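Local atomic coordinates of TarM (PDB entry 4X7R), a protein that is a staphylococcal glycosyltransferase of the GT-B class, whose two Rossmann-like domains face each other across a ligand-binding cleft, with an added antiparallel sheet. Residues Asn304-His309 with Glu472-Lys477. The protein carries 1 engineered substitution. Numbering follows the deposited sequence.
Sequences NFVKIH and ENIIEK. With 3YW ((2S)-2,3-dihydroxypropyl 2-acetamido-2-deoxy-alpha-D-glucopyranoside), chain F.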
loop_
_atom_site.group_PDB
_atom_site.type_symbol
_atom_site.label_atom_id
_atom_site.label_comp_id
_atom_site.label_asym_id
_atom_site.label_seq_id
_atom_site.Cartn_x
_atom_site.Cartn_y
_atom_site.Cartn_z
ATOM N N ASN A 304 5.174 11.570 -10.578
ATOM C CA ASN A 304 5.179 10.113 -10.712
ATOM C C ASN A 304 5.339 9.846 -12.201
ATOM O O ASN A 304 4.848 10.641 -13.030
ATOM C CB ASN A 304 3.814 9.524 -10.345
ATOM C CG ASN A 304 3.589 9.354 -8.880
ATOM O OD1 ASN A 304 4.430 8.797 -8.182
ATOM N ND2 ASN A 304 2.465 9.873 -8.390
ATOM N N PHE A 305 5.975 8.705 -12.551
ATOM C CA PHE A 305 6.059 8.297 -13.942
ATOM C C PHE A 305 4.635 7.948 -14.373
ATOM O O PHE A 305 3.833 7.492 -13.552
ATOM C CB PHE A 305 6.943 7.060 -14.095
ATOM C CG PHE A 305 8.431 7.309 -14.169
ATOM C CD1 PHE A 305 9.016 7.812 -15.333
ATOM C CD2 PHE A 305 9.255 7.017 -13.082
ATOM C CE1 PHE A 305 10.407 7.980 -15.423
ATOM C CE2 PHE A 305 10.642 7.192 -13.170
ATOM C CZ PHE A 305 11.209 7.657 -14.349
ATOM N N VAL A 306 4.326 8.151 -15.642
ATOM C CA VAL A 306 3.005 7.869 -16.184
ATOM C C VAL A 306 3.088 6.798 -17.280
ATOM O O VAL A 306 3.993 6.829 -18.124
ATOM C CB VAL A 306 2.255 9.178 -16.613
ATOM C CG1 VAL A 306 2.785 9.751 -17.916
ATOM C CG2 VAL A 306 0.784 8.932 -16.744
ATOM N N LYS A 307 2.186 5.816 -17.218
ATOM C CA LYS A 307 2.157 4.732 -18.194
ATOM C C LYS A 307 1.123 5.062 -19.242
ATOM O O LYS A 307 -0.074 5.002 -18.969
ATOM C CB LYS A 307 1.870 3.379 -17.517
ATOM C CG LYS A 307 2.074 2.173 -18.440
ATOM C CD LYS A 307 1.528 0.872 -17.827
ATOM C CE LYS A 307 2.461 0.082 -16.920
ATOM N NZ LYS A 307 3.624 -0.482 -17.662
ATOM N N ILE A 308 1.590 5.468 -20.418
ATOM C CA ILE A 308 0.717 5.798 -21.531
ATOM C C ILE A 308 0.594 4.582 -22.434
ATOM O O ILE A 308 1.499 4.262 -23.211
ATOM C CB ILE A 308 1.082 7.111 -22.276
ATOM C CG1 ILE A 308 0.987 8.324 -21.320
ATOM C CG2 ILE A 308 0.148 7.331 -23.495
ATOM C CD1 ILE A 308 2.023 9.370 -21.523
ATOM N N HIS A 309 -0.518 3.871 -22.280
ATOM C CA HIS A 309 -0.828 2.704 -23.094
ATOM C C HIS A 309 -1.690 3.227 -24.252
ATOM O O HIS A 309 -1.688 4.432 -24.515
ATOM C CB HIS A 309 -1.571 1.653 -22.242
ATOM C CG HIS A 309 -2.680 2.244 -21.434
ATOM N ND1 HIS A 309 -3.883 2.570 -22.044
ATOM C CD2 HIS A 309 -2.746 2.610 -20.141
ATOM C CE1 HIS A 309 -4.640 3.104 -21.108
ATOM N NE2 HIS A 309 -4.012 3.144 -19.950
ATOM N N GLU A 472 -3.858 13.919 -24.578
ATOM C CA GLU A 472 -2.917 14.824 -25.219
ATOM C C GLU A 472 -2.147 15.646 -24.174
ATOM O O GLU A 472 -0.932 15.790 -24.297
ATOM C CB GLU A 472 -3.699 15.779 -26.113
ATOM C CG GLU A 472 -3.253 15.810 -27.554
ATOM C CD GLU A 472 -4.192 16.597 -28.448
ATOM O OE1 GLU A 472 -4.368 17.819 -28.222
ATOM O OE2 GLU A 472 -4.759 15.983 -29.380
ATOM N N ASN A 473 -2.860 16.181 -23.144
ATOM C CA ASN A 473 -2.262 16.979 -22.072
ATOM C C ASN A 473 -1.340 16.153 -21.201
ATOM O O ASN A 473 -0.296 16.653 -20.798
ATOM C CB ASN A 473 -3.329 17.674 -21.211
ATOM C CG ASN A 473 -2.769 18.840 -20.411
ATOM O OD1 ASN A 473 -2.020 19.681 -20.916
ATOM N ND2 ASN A 473 -3.113 18.929 -19.151
ATOM N N ILE A 474 -1.699 14.881 -20.927
ATOM C CA ILE A 474 -0.858 13.987 -20.107
ATOM C C ILE A 474 0.425 13.631 -20.851
ATOM O O ILE A 474 1.518 13.718 -20.283
ATOM C CB ILE A 474 -1.615 12.727 -19.554
ATOM C CG1 ILE A 474 -2.878 13.111 -18.719
ATOM C CG2 ILE A 474 -0.682 11.788 -18.773
ATOM C CD1 ILE A 474 -2.689 14.151 -17.573
ATOM N N ILE A 475 0.288 13.244 -22.134
ATOM C CA ILE A 475 1.418 12.877 -23.000
ATOM C C ILE A 475 2.406 14.049 -23.032
ATOM O O ILE A 475 3.580 13.862 -22.752
ATOM C CB ILE A 475 0.916 12.454 -24.415
ATOM C CG1 ILE A 475 0.281 11.050 -24.356
ATOM C CG2 ILE A 475 2.038 12.515 -25.464
ATOM C CD1 ILE A 475 -0.519 10.647 -25.612
ATOM N N GLU A 476 1.904 15.254 -23.273
ATOM C CA GLU A 476 2.747 16.425 -23.353
ATOM C C GLU A 476 3.481 16.816 -22.068
ATOM O O GLU A 476 4.671 17.132 -22.121
ATOM C CB GLU A 476 1.944 17.593 -23.881
ATOM C CG GLU A 476 2.819 18.761 -24.229
ATOM C CD GLU A 476 2.034 20.000 -24.608
ATOM O OE1 GLU A 476 0.935 19.858 -25.195
ATOM O OE2 GLU A 476 2.528 21.115 -24.319
ATOM N N LYS A 477 2.796 16.784 -20.930
ATOM C CA LYS A 477 3.381 17.276 -19.702
ATOM C C LYS A 477 4.045 16.272 -18.779
ATOM O O LYS A 477 4.737 16.696 -17.846
ATOM C CB LYS A 477 2.365 18.171 -18.967
ATOM C CG LYS A 477 1.929 19.384 -19.817
ATOM C CD LYS A 477 0.905 20.242 -19.079
ATOM C CE LYS A 477 0.695 21.610 -19.694
ATOM N NZ LYS A 477 0.108 21.524 -21.056
HETATM O O3A 3YW F . -0.091 7.153 2.622
HETATM C C4A 3YW F . -0.077 6.769 -1.105
HETATM C C5A 3YW F . -0.617 7.013 0.283
HETATM O O5 3YW F . 0.730 8.326 -3.633
HETATM C C6A 3YW F . 0.472 7.006 1.327
HETATM C C5 3YW F . 0.272 8.376 -4.991
HETATM C C6 3YW F . 1.443 7.968 -5.853
HETATM C C4 3YW F . -0.269 9.776 -5.270
HETATM O O6 3YW F . 2.561 8.825 -5.671
HETATM C C3 3YW F . -1.515 9.986 -4.416
HETATM O O4 3YW F . -0.625 9.900 -6.643
HETATM O O3 3YW F . -2.068 11.289 -4.601
HETATM O O7 3YW F . -2.332 11.459 -1.056
HETATM C C7 3YW F . -2.969 10.459 -1.369
HETATM C C8 3YW F . -4.343 10.192 -0.832
HETATM N N2 3YW F . -2.486 9.547 -2.214
HETATM C C2 3YW F . -1.236 9.715 -2.937
HETATM C C1 3YW F . -0.271 8.552 -2.644
HETATM O O1 3YW F . -0.850 7.382 -2.140
HETATM O O2 3YW F . -1.584 6.007 0.585
#
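V306 meets I474, and I308 meets I475, in two purely apolar pairings that lay the loop 304-309 against the end of helix 460-477. The loop runs from strand 299-301, at the edge of the seven-stranded parallel sheet, toward strand 320-324 of the six-stranded one, and so belongs to the connection between the two Rossmann-like domains. In the first pairing, the CG2 methyls of V306 and I474 approach to 3.8 Å. Both methyls stand anti to their own backbone N; on V306 (chi1 76°) this sends CG2 at the helix and tucks CG1 between N and the carbonyl carbon, slightly farther from I474. The CG1-CD1 arm of I474 turns off from the loop, and helix 407-414 closes over this pair, I414 touching both partners and I410 touching V306.

The second pairing is more exposed. CD1 (3.7 Å) and CG2 (3.8 Å) of I308 both rest against one side of the I475 CG1 methylene, while CD1 also reaches I475 CA, 3.9 Å away.

Polar contacts lie on the flanks. N304 turns its amide to the ligand 3YW: ND2 donates weakly to O6 (2.9 Å, N-H...O angle 147°), and O6 donates weakly back to OD1. On the helix, K477 NZ donates a hydrogen bond to N473 OD1 (2.8 Å), lying in the carbonyl plane.

With just 165 Å² buried, the joint rests on the fit of branched aliphatic side chains, without a directional polar bond between the segments, and links the last turns of helix 460-477 to a loop whose N304 lines the 3YW pocket.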